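Local coordinates for tryptophan decarboxylase 1 (Oryza sativa subsp. japonica, PDB 6KHO), which catalyses the pyridoxal 5'-phosphate-dependent decarboxylation of L-tryptophan to tryptamine, and of 5-hydroxy-L-tryptophan to serotonin, in rice, at residues 371-376 and 380-385; 127-130 and 136-139; 144-149 and 340-345; 122-125 and 131-134; 186-191 and 350-355. One frame throughout, in Å; residues are numbered along the deposited sequence.

Overall arrangement
From the N terminus, contact 4 (122-125 with 131-134) closes the loop between helices 110-122 and 133-149, and contact 2 (127-130 with 136-139) interlaces with it, its first segment lying inside the loop that contact 4 closes. Contact 3 then joins the far end of helix 133-149 to strand 339-343, 191 residues later. Contact 5 opens inside that long span, on helix 175-194, and ends on helix 346-353 beyond it, so the two cross. Contact 1 closes last, a short loop before helix 386-420. It touches contacts 2 and 4 beside a cofactor phosphate at the dimer interface, and contact 5 through K374 and D375 on its far side.

Contact 1: 371-376 and 380-385; sequences TDLKDM and VGRRFR. With PLP (pyridoxal-5'-phosphate), chain J.
L373 rests on the guanidinium of R382 where the loop before helix 386-420 turns back on itself, the element by which one subunit of this fold-type I decarboxylase dimer reaches a cofactor phosphate also bound by the other. L373 CB lies over one face of the flat group, toward its rim and 3.6 Å from R382 CZ, while L373 CD1 approaches R382 NH1 to 3.4 Å. R382 arrives there because its CG stands between the backbone N and the carbonyl carbon (chi1 55°) and the chain bends again at chi3, swinging the guanidinium back to the 3-10 turn 373-375. Beside this pair, K374 CB packs 3.7 Å from V380 O; farther along, K374 NZ leaves the interface to form a salt bridge with D375 OD1 at 2.9 Å and a hydrogen bond with T355 O. The guanidinium is itself positioned by E139, a salt-bridge partner of NH1, and by Q377, whose amide bonds both R382 NE and G381 O. Cut back to an alanine, R382 is likely to leave E139 OE1 without its cationic mate and a gap beside L373. At the other end of the loop the backbone itself holds the phosphate, shared with T175 and S176 of the second subunit: V380 N reaches PLP O2P at 3.3 Å, and G381 N points almost straight at PLP O3P, 2.7 Å away (177°).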
# COMPACT_ATOMS: atom_id res chain seq x y z
N THR A 371 -8.06 -11.76 -14.43
CA THR A 371 -7.97 -11.74 -12.97
C THR A 371 -8.06 -10.29 -12.52
O THR A 371 -7.23 -9.46 -12.92
CB THR A 371 -6.70 -12.41 -12.45
OG1 THR A 371 -6.69 -13.79 -12.82
CG2 THR A 371 -6.65 -12.35 -10.92
N ASP A 372 -9.08 -9.97 -11.73
CA ASP A 372 -9.18 -8.65 -11.12
C ASP A 372 -8.31 -8.65 -9.88
O ASP A 372 -8.51 -9.48 -8.98
CB ASP A 372 -10.64 -8.31 -10.79
CG ASP A 372 -11.53 -8.34 -12.02
OD1 ASP A 372 -11.16 -7.69 -13.03
OD2 ASP A 372 -12.58 -9.02 -12.00
N LEU A 373 -7.33 -7.74 -9.84
CA LEU A 373 -6.30 -7.86 -8.82
C LEU A 373 -6.75 -7.40 -7.44
O LEU A 373 -6.07 -7.69 -6.46
CB LEU A 373 -5.02 -7.12 -9.26
CG LEU A 373 -4.38 -7.82 -10.48
CD1 LEU A 373 -3.25 -7.01 -11.10
CD2 LEU A 373 -3.90 -9.22 -10.15
N LYS A 374 -7.92 -6.77 -7.33
CA LYS A 374 -8.53 -6.63 -6.01
C LYS A 374 -8.74 -7.99 -5.33
O LYS A 374 -8.79 -8.05 -4.10
CB LYS A 374 -9.86 -5.89 -6.10
CG LYS A 374 -10.94 -6.65 -6.86
CD LYS A 374 -12.26 -5.90 -6.76
CE LYS A 374 -13.40 -6.68 -7.38
NZ LYS A 374 -13.76 -7.83 -6.49
N ASP A 375 -8.85 -9.06 -6.10
CA ASP A 375 -9.10 -10.38 -5.55
C ASP A 375 -7.81 -11.10 -5.16
O ASP A 375 -7.86 -12.26 -4.75
CB ASP A 375 -9.89 -11.24 -6.56
CG ASP A 375 -11.29 -10.68 -6.86
OD1 ASP A 375 -11.86 -9.94 -6.04
OD2 ASP A 375 -11.82 -11.01 -7.93
N MET A 376 -6.67 -10.42 -5.26
CA MET A 376 -5.37 -10.98 -4.88
C MET A 376 -4.68 -10.15 -3.80
O MET A 376 -3.49 -10.33 -3.56
CB MET A 376 -4.46 -11.10 -6.10
CG MET A 376 -4.98 -12.03 -7.17
SD MET A 376 -4.48 -13.71 -6.80
CE MET A 376 -2.71 -13.63 -7.12
N VAL A 380 -9.17 -2.65 -2.21
CA VAL A 380 -9.90 -2.61 -3.47
C VAL A 380 -9.06 -1.85 -4.49
O VAL A 380 -8.57 -2.44 -5.46
CB VAL A 380 -11.30 -1.98 -3.31
CG1 VAL A 380 -12.10 -2.09 -4.62
CG2 VAL A 380 -12.06 -2.68 -2.18
N GLY A 381 -8.87 -0.54 -4.28
CA GLY A 381 -8.08 0.25 -5.20
C GLY A 381 -6.60 -0.12 -5.17
O GLY A 381 -6.11 -0.77 -4.25
N ARG A 382 -5.89 0.30 -6.22
CA ARG A 382 -4.46 0.03 -6.33
C ARG A 382 -3.86 0.91 -7.42
O ARG A 382 -4.52 1.19 -8.43
CB ARG A 382 -4.19 -1.46 -6.65
CG ARG A 382 -4.90 -1.99 -7.91
CD ARG A 382 -5.13 -3.51 -7.85
NE ARG A 382 -3.97 -4.20 -7.31
CZ ARG A 382 -2.88 -4.50 -8.02
NH1 ARG A 382 -2.83 -4.17 -9.31
NH2 ARG A 382 -1.87 -5.13 -7.45
N ARG A 383 -2.61 1.33 -7.20
CA ARG A 383 -1.80 2.07 -8.15
C ARG A 383 -1.33 1.17 -9.29
O ARG A 383 -1.28 -0.06 -9.18
CB ARG A 383 -0.54 2.64 -7.48
CG ARG A 383 -0.75 3.86 -6.62
CD ARG A 383 0.58 4.31 -5.99
NE ARG A 383 1.62 4.53 -6.99
CZ ARG A 383 1.81 5.67 -7.64
NH1 ARG A 383 1.04 6.73 -7.40
NH2 ARG A 383 2.79 5.75 -8.53
N PHE A 384 -0.95 1.81 -10.39
CA PHE A 384 -0.31 1.17 -11.55
C PHE A 384 1.17 0.94 -11.25
O PHE A 384 2.06 1.59 -11.78
CB PHE A 384 -0.53 2.07 -12.76
CG PHE A 384 -0.11 1.47 -14.09
CD1 PHE A 384 0.41 0.18 -14.18
CD2 PHE A 384 -0.23 2.23 -15.24
CE1 PHE A 384 0.79 -0.34 -15.41
CE2 PHE A 384 0.15 1.72 -16.47
CZ PHE A 384 0.66 0.44 -16.55
N ARG A 385 1.44 -0.03 -10.35
CA ARG A 385 2.82 -0.34 -9.96
C ARG A 385 3.56 -1.13 -11.02
O ARG A 385 4.79 -1.15 -11.01
CB ARG A 385 2.87 -1.16 -8.67
CG ARG A 385 2.25 -0.50 -7.48
CD ARG A 385 2.75 -1.10 -6.14
NE ARG A 385 2.62 -0.02 -5.19
CZ ARG A 385 1.56 0.18 -4.42
NH1 ARG A 385 0.57 -0.71 -4.44
NH2 ARG A 385 1.51 1.25 -3.62
N1 PLP J . -15.49 2.31 1.53
C2 PLP J . -15.93 3.42 0.84
C2A PLP J . -17.06 4.26 1.39
C3 PLP J . -15.32 3.75 -0.35
O3 PLP J . -15.76 4.86 -1.03
C4 PLP J . -14.26 2.99 -0.86
C4A PLP J . -13.18 3.69 -1.63
C5 PLP J . -13.85 1.86 -0.16
C6 PLP J . -14.46 1.53 1.04
C5A PLP J . -12.72 1.01 -0.71
O4P PLP J . -11.49 1.47 -0.23
P PLP J . -10.05 0.95 -0.71
O1P PLP J . -9.10 2.05 -0.32
O2P PLP J . -9.78 -0.33 0.05
O3P PLP J . -9.96 0.68 -2.19

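Contact 2: 127-130 and 136-139; sequences FTWQ and TEME
W129 and E137 share the direct hydrogen bond of this contact: the indole NE1 donates to E137 OE2 over 2.8 Å with an N-H...O angle of 156°. The acceptor lies close to the ring plane, and the lone pair used is the anti one, pointing away from the other carboxylate oxygen. Ring and carboxylate are turned 34° against each other. In W129, CG anti to the backbone N (chi1 176°) swings the indole edge toward E137. The same carboxylate is a dimer contact, since OE2 also accepts from G60 N and OE1 from L62 N, both of the second subunit; with three N-H donors its charge is likely to be well stabilised. A water makes the second polar link, donating to T128 O at 2.8 Å and accepting from T136 OG1 at 2.6 Å, and so joins two atoms too far apart to bond directly. Van der Waals contact completes the interface at the ring edge, where E137 CG lies in the ring plane 3.5 Å from W129 NE1 and T136 CG2 is 4.2 Å from W129 CD1. The contact folds the loop after helix 110-122 onto the first turns of helix 133-149, with D372 holding W129 N from the neighbouring loop, P59 of the second subunit packing on the indole, and helix 386-420 bordering M138.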
# COMPACT_ATOMS: atom_id res chain seq x y z
N PHE A 127 -8.64 -1.75 -9.70
CA PHE A 127 -9.25 -2.83 -8.93
C PHE A 127 -9.73 -3.97 -9.84
O PHE A 127 -9.67 -5.14 -9.46
CB PHE A 127 -10.40 -2.32 -8.07
CG PHE A 127 -11.15 -1.12 -8.62
CD1 PHE A 127 -12.01 -1.23 -9.71
CD2 PHE A 127 -11.08 0.11 -7.97
CE1 PHE A 127 -12.72 -0.12 -10.17
CE2 PHE A 127 -11.79 1.22 -8.42
CZ PHE A 127 -12.61 1.11 -9.53
N THR A 128 -10.21 -3.63 -11.04
CA THR A 128 -10.58 -4.61 -12.04
C THR A 128 -9.80 -4.35 -13.32
O THR A 128 -9.29 -3.24 -13.55
CB THR A 128 -12.09 -4.59 -12.37
OG1 THR A 128 -12.45 -3.31 -12.89
CG2 THR A 128 -12.95 -4.92 -11.12
N TRP A 129 -9.70 -5.40 -14.14
CA TRP A 129 -9.15 -5.27 -15.49
C TRP A 129 -9.85 -4.16 -16.27
O TRP A 129 -9.21 -3.30 -16.86
CB TRP A 129 -9.27 -6.62 -16.21
CG TRP A 129 -8.80 -6.60 -17.66
CD1 TRP A 129 -7.55 -6.88 -18.13
CD2 TRP A 129 -9.59 -6.27 -18.82
NE1 TRP A 129 -7.51 -6.72 -19.51
CE2 TRP A 129 -8.75 -6.37 -19.95
CE3 TRP A 129 -10.94 -5.93 -19.01
CZ2 TRP A 129 -9.20 -6.11 -21.25
CZ3 TRP A 129 -11.39 -5.66 -20.31
CH2 TRP A 129 -10.51 -5.75 -21.41
N GLN A 130 -11.19 -4.14 -16.24
CA GLN A 130 -11.94 -3.16 -17.00
C GLN A 130 -11.65 -1.73 -16.53
O GLN A 130 -11.64 -0.80 -17.35
CB GLN A 130 -13.44 -3.45 -16.92
CG GLN A 130 -14.28 -2.51 -17.79
CD GLN A 130 -13.88 -2.57 -19.25
OE1 GLN A 130 -13.03 -1.81 -19.72
NE2 GLN A 130 -14.51 -3.49 -19.98
N THR A 136 -3.53 -3.67 -15.55
CA THR A 136 -3.52 -5.06 -15.09
C THR A 136 -2.69 -5.94 -16.01
O THR A 136 -1.90 -6.77 -15.53
CB THR A 136 -4.96 -5.56 -15.00
OG1 THR A 136 -5.62 -4.89 -13.90
CG2 THR A 136 -5.02 -7.10 -14.83
N GLU A 137 -2.81 -5.76 -17.32
CA GLU A 137 -2.05 -6.59 -18.24
C GLU A 137 -0.55 -6.29 -18.16
O GLU A 137 0.26 -7.20 -18.34
CB GLU A 137 -2.57 -6.41 -19.67
CG GLU A 137 -4.03 -6.86 -19.79
CD GLU A 137 -4.40 -7.44 -21.16
OE1 GLU A 137 -3.51 -7.65 -22.01
OE2 GLU A 137 -5.61 -7.67 -21.37
N MET A 138 -0.16 -5.04 -17.92
CA MET A 138 1.26 -4.77 -17.75
C MET A 138 1.78 -5.32 -16.44
O MET A 138 2.94 -5.75 -16.35
CB MET A 138 1.55 -3.27 -17.82
CG MET A 138 3.03 -2.95 -17.62
SD MET A 138 3.58 -1.48 -18.51
CE MET A 138 3.92 -2.21 -20.14
N GLU A 139 0.97 -5.27 -15.38
CA GLU A 139 1.40 -5.90 -14.14
C GLU A 139 1.63 -7.39 -14.35
O GLU A 139 2.64 -7.94 -13.89
CB GLU A 139 0.36 -5.68 -13.05
CG GLU A 139 0.74 -6.32 -11.72
CD GLU A 139 0.03 -5.67 -10.54
OE1 GLU A 139 -0.33 -4.46 -10.63
OE2 GLU A 139 -0.20 -6.38 -9.53
O HOH W 1 -6.71 -2.56 -14.22

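Contact 3: 144-149 and 340-345; sequences DWLAQM and CLYVRD
The last turns of helix 133-149 run nearly perpendicular to strand 340-343, the axes of these short segments 78° apart and 10.4 Å distant at closest approach, with A147 and Y342 the nearest pair of residues along the backbones. Y342 bridges most of that gap. Its CG is anti to the carbonyl carbon (chi1 -64°), which sends the ring out from the strand until OH meets the helix backbone, 3.5 Å from A147 N. The hydroxyl is satisfied by the carbonyl oxygen of L143, one turn back on the same helix. L146 wraps the phenol end, with CB 3.4 Å and CD2 3.5 Å from Y342 OH, while A147 CB touches the ring at CE2 (3.8 Å). A second, apolar touch comes from the same leucine: L146 CD2 meets C340 SG at 3.8 Å, so one methyl touches both the sulfur and the phenol oxygen. I324 and M326 of the adjacent strand 323-326 add to this buried layer. Helix covering sheet in this way is characteristic of the large domain of fold-type I PLP enzymes, whose seven-stranded mixed sheet has one strand antiparallel to the rest, here 339-343, next to the edge strand 168-172.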
# COMPACT_ATOMS: atom_id res chain seq x y z
N ASP A 144 5.56 -11.77 -15.12
CA ASP A 144 6.04 -12.87 -15.95
C ASP A 144 7.50 -12.68 -16.35
O ASP A 144 8.29 -13.62 -16.29
CB ASP A 144 5.15 -13.00 -17.18
CG ASP A 144 5.31 -14.33 -17.85
OD1 ASP A 144 6.20 -14.47 -18.72
OD2 ASP A 144 4.56 -15.25 -17.49
N TRP A 145 7.86 -11.46 -16.78
CA TRP A 145 9.25 -11.18 -17.13
C TRP A 145 10.17 -11.44 -15.94
O TRP A 145 11.24 -12.04 -16.10
CB TRP A 145 9.42 -9.73 -17.58
CG TRP A 145 8.99 -9.40 -18.97
CD1 TRP A 145 8.21 -10.14 -19.81
CD2 TRP A 145 9.31 -8.19 -19.67
NE1 TRP A 145 8.03 -9.46 -21.00
CE2 TRP A 145 8.70 -8.26 -20.94
CE3 TRP A 145 10.07 -7.06 -19.35
CZ2 TRP A 145 8.83 -7.24 -21.89
CZ3 TRP A 145 10.19 -6.05 -20.29
CH2 TRP A 145 9.57 -6.15 -21.55
N LEU A 146 9.80 -10.94 -14.76
CA LEU A 146 10.64 -11.16 -13.57
C LEU A 146 10.73 -12.64 -13.21
O LEU A 146 11.80 -13.13 -12.83
CB LEU A 146 10.07 -10.36 -12.39
CG LEU A 146 10.78 -10.57 -11.04
CD1 LEU A 146 12.27 -10.19 -11.13
CD2 LEU A 146 10.08 -9.75 -9.95
N ALA A 147 9.61 -13.36 -13.34
CA ALA A 147 9.65 -14.81 -13.10
C ALA A 147 10.61 -15.49 -14.07
O ALA A 147 11.29 -16.46 -13.69
CB ALA A 147 8.24 -15.39 -13.22
N GLN A 148 10.70 -15.00 -15.31
CA GLN A 148 11.67 -15.56 -16.25
C GLN A 148 13.10 -15.26 -15.82
O GLN A 148 13.96 -16.14 -15.87
CB GLN A 148 11.43 -15.02 -17.66
CG GLN A 148 10.13 -15.48 -18.31
CD GLN A 148 9.92 -14.85 -19.67
OE1 GLN A 148 10.81 -14.87 -20.52
NE2 GLN A 148 8.74 -14.28 -19.88
N MET A 149 13.37 -14.02 -15.41
CA MET A 149 14.71 -13.68 -14.91
C MET A 149 15.09 -14.56 -13.72
O MET A 149 16.23 -15.03 -13.62
CB MET A 149 14.78 -12.21 -14.52
CG MET A 149 14.51 -11.22 -15.65
SD MET A 149 15.24 -9.60 -15.35
CE MET A 149 14.47 -9.12 -13.79
N CYS A 340 6.69 -8.43 -5.03
CA CYS A 340 6.08 -9.37 -5.96
C CYS A 340 5.78 -10.68 -5.24
O CYS A 340 6.68 -11.26 -4.64
CB CYS A 340 7.00 -9.61 -7.16
SG CYS A 340 7.24 -8.06 -8.11
N LEU A 341 4.53 -11.13 -5.31
CA LEU A 341 4.11 -12.40 -4.74
C LEU A 341 3.72 -13.35 -5.86
O LEU A 341 2.93 -12.98 -6.73
CB LEU A 341 2.92 -12.21 -3.80
CG LEU A 341 2.16 -13.49 -3.43
CD1 LEU A 341 3.06 -14.40 -2.57
CD2 LEU A 341 0.88 -13.14 -2.69
N TYR A 342 4.25 -14.57 -5.83
CA TYR A 342 3.92 -15.62 -6.79
C TYR A 342 3.32 -16.80 -6.04
O TYR A 342 3.80 -17.16 -4.97
CB TYR A 342 5.16 -16.10 -7.56
CG TYR A 342 5.80 -15.03 -8.42
CD1 TYR A 342 6.77 -14.19 -7.90
CD2 TYR A 342 5.41 -14.86 -9.75
CE1 TYR A 342 7.36 -13.20 -8.69
CE2 TYR A 342 6.00 -13.88 -10.56
CZ TYR A 342 6.97 -13.05 -10.02
OH TYR A 342 7.55 -12.08 -10.80
N VAL A 343 2.26 -17.40 -6.61
CA VAL A 343 1.60 -18.55 -6.00
C VAL A 343 1.40 -19.62 -7.06
O VAL A 343 1.21 -19.32 -8.24
CB VAL A 343 0.26 -18.17 -5.33
CG1 VAL A 343 0.46 -17.07 -4.27
CG2 VAL A 343 -0.75 -17.71 -6.36
N ARG A 344 1.41 -20.89 -6.62
CA ARG A 344 1.18 -21.96 -7.58
C ARG A 344 -0.29 -22.17 -7.89
O ARG A 344 -0.61 -22.74 -8.94
CB ARG A 344 1.81 -23.26 -7.08
CG ARG A 344 3.28 -23.36 -7.51
CD ARG A 344 3.98 -24.53 -6.87
NE ARG A 344 3.26 -25.77 -7.12
CZ ARG A 344 3.27 -26.81 -6.29
NH1 ARG A 344 3.96 -26.75 -5.15
NH2 ARG A 344 2.59 -27.90 -6.60
N ASP A 345 -1.20 -21.69 -7.04
CA ASP A 345 -2.64 -21.83 -7.29
C ASP A 345 -3.36 -20.56 -6.87
O ASP A 345 -3.72 -20.39 -5.70
CB ASP A 345 -3.20 -23.05 -6.54
CG ASP A 345 -4.60 -23.40 -6.99
OD1 ASP A 345 -5.20 -22.60 -7.75
OD2 ASP A 345 -5.11 -24.47 -6.61

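Contact 4: 122-125 and 131-134; sequences MNTV and ASPA
A131 and S132 face V125 and T124 across the loop linking helix 110-122 to helix 133-149, at the dimer interface of the decarboxylase. Opposite residues keep their CA atoms just under 7 Å apart, and no hydrogen bond links the two segments; the fit is by van der Waals contact. A131 comes first, pointing its CB at the carbonyl of V125, 3.3 Å from V125 O. Its backbone is fixed on both sides, with A131 N bonded to T128 OG1 inside the loop and A131 O accepting from the indole NE1 of W95 of the second subunit. S132 follows at the N-cap position of helix 133-149, although its side chain makes no capping bond. Its OG is turned anti to the backbone N (chi1 -168°), which lays it alongside T124, 4.0 Å from T124 CG2, and leaves it to bond T93 N of the second subunit. S132 CB backs this up at 4.2 Å from T124 CB. P133 opens the helix and packs on G91 of the second subunit, and A134 continues it beside Y61 of that subunit. In segment 122-125 the valine also has a neighbour beyond this pairing: V125 CG1 lies 3.5 Å from G381 CA, in the loop that binds the cofactor phosphate.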
# COMPACT_ATOMS: atom_id res chain seq x y z
N MET A 122 -1.16 9.78 -14.33
CA MET A 122 -2.33 9.16 -14.92
C MET A 122 -3.33 8.75 -13.84
O MET A 122 -4.55 8.90 -14.01
CB MET A 122 -1.90 7.97 -15.77
CG MET A 122 -1.02 8.44 -16.95
SD MET A 122 -0.72 7.15 -18.17
CE MET A 122 -0.14 5.82 -17.11
N ASN A 123 -2.81 8.26 -12.71
CA ASN A 123 -3.58 8.06 -11.49
C ASN A 123 -4.79 7.16 -11.72
O ASN A 123 -5.89 7.44 -11.23
CB ASN A 123 -3.99 9.41 -10.89
CG ASN A 123 -4.24 9.34 -9.39
OD1 ASN A 123 -3.59 8.57 -8.67
ND2 ASN A 123 -5.21 10.13 -8.91
N THR A 124 -4.60 6.08 -12.48
CA THR A 124 -5.67 5.11 -12.65
C THR A 124 -5.77 4.23 -11.40
O THR A 124 -4.80 4.08 -10.64
CB THR A 124 -5.45 4.25 -13.91
OG1 THR A 124 -4.20 3.54 -13.80
CG2 THR A 124 -5.43 5.14 -15.19
N VAL A 125 -6.95 3.66 -11.18
CA VAL A 125 -7.22 2.80 -10.03
C VAL A 125 -7.61 1.42 -10.57
O VAL A 125 -8.71 1.25 -11.10
CB VAL A 125 -8.30 3.38 -9.11
CG1 VAL A 125 -8.47 2.51 -7.86
CG2 VAL A 125 -7.97 4.83 -8.73
N ALA A 131 -11.43 -1.56 -15.21
CA ALA A 131 -11.08 -0.27 -14.61
C ALA A 131 -9.86 0.38 -15.24
O ALA A 131 -9.69 1.59 -15.08
CB ALA A 131 -10.77 -0.42 -13.12
N SER A 132 -8.99 -0.42 -15.93
CA SER A 132 -7.91 0.02 -16.80
C SER A 132 -7.12 -1.17 -17.34
O SER A 132 -6.17 -1.64 -16.68
CB SER A 132 -6.95 0.98 -16.07
OG SER A 132 -6.10 1.59 -17.01
N PRO A 133 -7.47 -1.69 -18.52
CA PRO A 133 -6.83 -2.93 -19.00
C PRO A 133 -5.31 -2.92 -19.00
O PRO A 133 -4.70 -3.87 -18.52
CB PRO A 133 -7.42 -3.07 -20.41
CG PRO A 133 -8.82 -2.57 -20.25
CD PRO A 133 -8.66 -1.34 -19.33
N ALA A 134 -4.69 -1.85 -19.51
CA ALA A 134 -3.23 -1.79 -19.58
C ALA A 134 -2.58 -1.94 -18.21
O ALA A 134 -1.52 -2.55 -18.09
CB ALA A 134 -2.79 -0.46 -20.23

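Contact 5: 186-191 and 350-355; sequences ARDAAL and TGSLET
S352 of helix 346-353 reaches D188 of helix 175-194 through one short hydrogen bond, and the whole contact runs along the aspartate side chain. The backbone already aims D188 CB at the other helix, 3.7 Å from S352 OG. From there CG, anti to the carbonyl carbon (chi1 -71°), carries the carboxylate on to the serine. D188 CG is 3.5 Å from S352 OG, and there the carboxylate divides its work between two partners. OD2 faces the other helix and accepts from S352 OG at 2.7 Å, the hydroxyl arriving on the anti side and tilted out of the carboxylate plane; S352 CB follows at 3.3 Å from the same D188 OD2. OD1 is turned away from S352 and is gripped side-on by the preceding residue, both R187 NE and R187 NH2 lying 3.1 Å from D188 OD1. OD1 lies in the guanidinium plane, though the two nitrogens stand 33° and 16° out of the carboxylate plane, a grip on one oxygen that probably limits the turning of the arginine. R187 NH1 also bonds A224 O of its own chain; across the dimer NH1 meets L223 O and NH2 meets R222 O of the second subunit. With an asparagine in place of D188, R187 would probably lose its in-helix counter-charge and the S352 hydroxyl a charged acceptor. Far from the annotated sites and burying only 70 Å² between the segments, the contact depends on directed polar bonds more than on area, and the adjacent guanidinium probably helps keep the carboxylate ionised and a strong acceptor.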
# COMPACT_ATOMS: atom_id res chain seq x y z
N ALA A 186 -4.02 -20.21 3.75
CA ALA A 186 -3.67 -21.44 4.45
C ALA A 186 -4.60 -21.67 5.63
O ALA A 186 -5.08 -22.80 5.85
CB ALA A 186 -2.22 -21.41 4.91
N ARG A 187 -4.88 -20.61 6.40
CA ARG A 187 -5.81 -20.69 7.52
C ARG A 187 -7.18 -21.20 7.08
O ARG A 187 -7.74 -22.12 7.69
CB ARG A 187 -5.96 -19.31 8.16
CG ARG A 187 -6.91 -19.26 9.38
CD ARG A 187 -7.35 -17.82 9.70
NE ARG A 187 -8.29 -17.31 8.70
CZ ARG A 187 -8.68 -16.04 8.59
NH1 ARG A 187 -8.20 -15.10 9.42
NH2 ARG A 187 -9.54 -15.69 7.64
N ASP A 188 -7.73 -20.62 6.01
CA ASP A 188 -9.08 -20.99 5.62
C ASP A 188 -9.14 -22.44 5.17
O ASP A 188 -10.11 -23.15 5.48
CB ASP A 188 -9.59 -20.03 4.53
CG ASP A 188 -9.87 -18.62 5.08
OD1 ASP A 188 -9.85 -18.46 6.33
OD2 ASP A 188 -10.12 -17.68 4.28
N ALA A 189 -8.10 -22.92 4.49
CA ALA A 189 -8.06 -24.30 4.04
C ALA A 189 -7.94 -25.26 5.22
O ALA A 189 -8.59 -26.31 5.25
CB ALA A 189 -6.91 -24.50 3.06
N ALA A 190 -7.11 -24.90 6.21
CA ALA A 190 -6.93 -25.76 7.38
C ALA A 190 -8.22 -25.87 8.19
O ALA A 190 -8.61 -26.97 8.61
CB ALA A 190 -5.79 -25.23 8.25
N LEU A 191 -8.89 -24.74 8.43
CA LEU A 191 -10.17 -24.76 9.14
C LEU A 191 -11.20 -25.61 8.42
O LEU A 191 -11.95 -26.36 9.04
CB LEU A 191 -10.70 -23.33 9.30
CG LEU A 191 -9.94 -22.40 10.25
CD1 LEU A 191 -10.57 -20.98 10.22
CD2 LEU A 191 -9.90 -22.99 11.66
N THR A 350 -7.73 -16.26 -4.28
CA THR A 350 -8.97 -15.58 -4.63
C THR A 350 -10.15 -16.16 -3.87
O THR A 350 -11.10 -15.43 -3.55
CB THR A 350 -9.21 -15.64 -6.15
OG1 THR A 350 -9.26 -17.02 -6.57
CG2 THR A 350 -8.08 -14.94 -6.91
N GLY A 351 -10.09 -17.44 -3.50
CA GLY A 351 -11.18 -18.03 -2.72
C GLY A 351 -11.42 -17.32 -1.40
O GLY A 351 -12.57 -17.16 -0.97
N SER A 352 -10.35 -16.86 -0.75
CA SER A 352 -10.47 -16.09 0.48
C SER A 352 -10.63 -14.59 0.26
O SER A 352 -11.23 -13.90 1.10
CB SER A 352 -9.23 -16.31 1.36
OG SER A 352 -9.13 -17.67 1.75
N LEU A 353 -10.11 -14.04 -0.85
CA LEU A 353 -9.96 -12.60 -0.99
C LEU A 353 -10.97 -11.95 -1.93
O LEU A 353 -11.09 -10.72 -1.94
CB LEU A 353 -8.54 -12.26 -1.49
CG LEU A 353 -7.38 -12.69 -0.60
CD1 LEU A 353 -6.05 -12.47 -1.30
CD2 LEU A 353 -7.45 -11.91 0.71
N GLU A 354 -11.69 -12.74 -2.73
CA GLU A 354 -12.55 -12.16 -3.75
C GLU A 354 -13.81 -11.55 -3.14
O GLU A 354 -14.27 -11.97 -2.08
CB GLU A 354 -12.93 -13.20 -4.81
CG GLU A 354 -13.89 -14.30 -4.29
CD GLU A 354 -13.97 -15.50 -5.21
OE1 GLU A 354 -13.62 -15.36 -6.41
OE2 GLU A 354 -14.38 -16.59 -4.74
N THR A 355 -14.33 -10.53 -3.82
CA THR A 355 -15.63 -9.92 -3.57
C THR A 355 -16.30 -9.71 -4.92
O THR A 355 -15.64 -9.73 -5.97
CB THR A 355 -15.52 -8.57 -2.84
OG1 THR A 355 -14.68 -7.68 -3.60
CG2 THR A 355 -14.96 -8.76 -1.44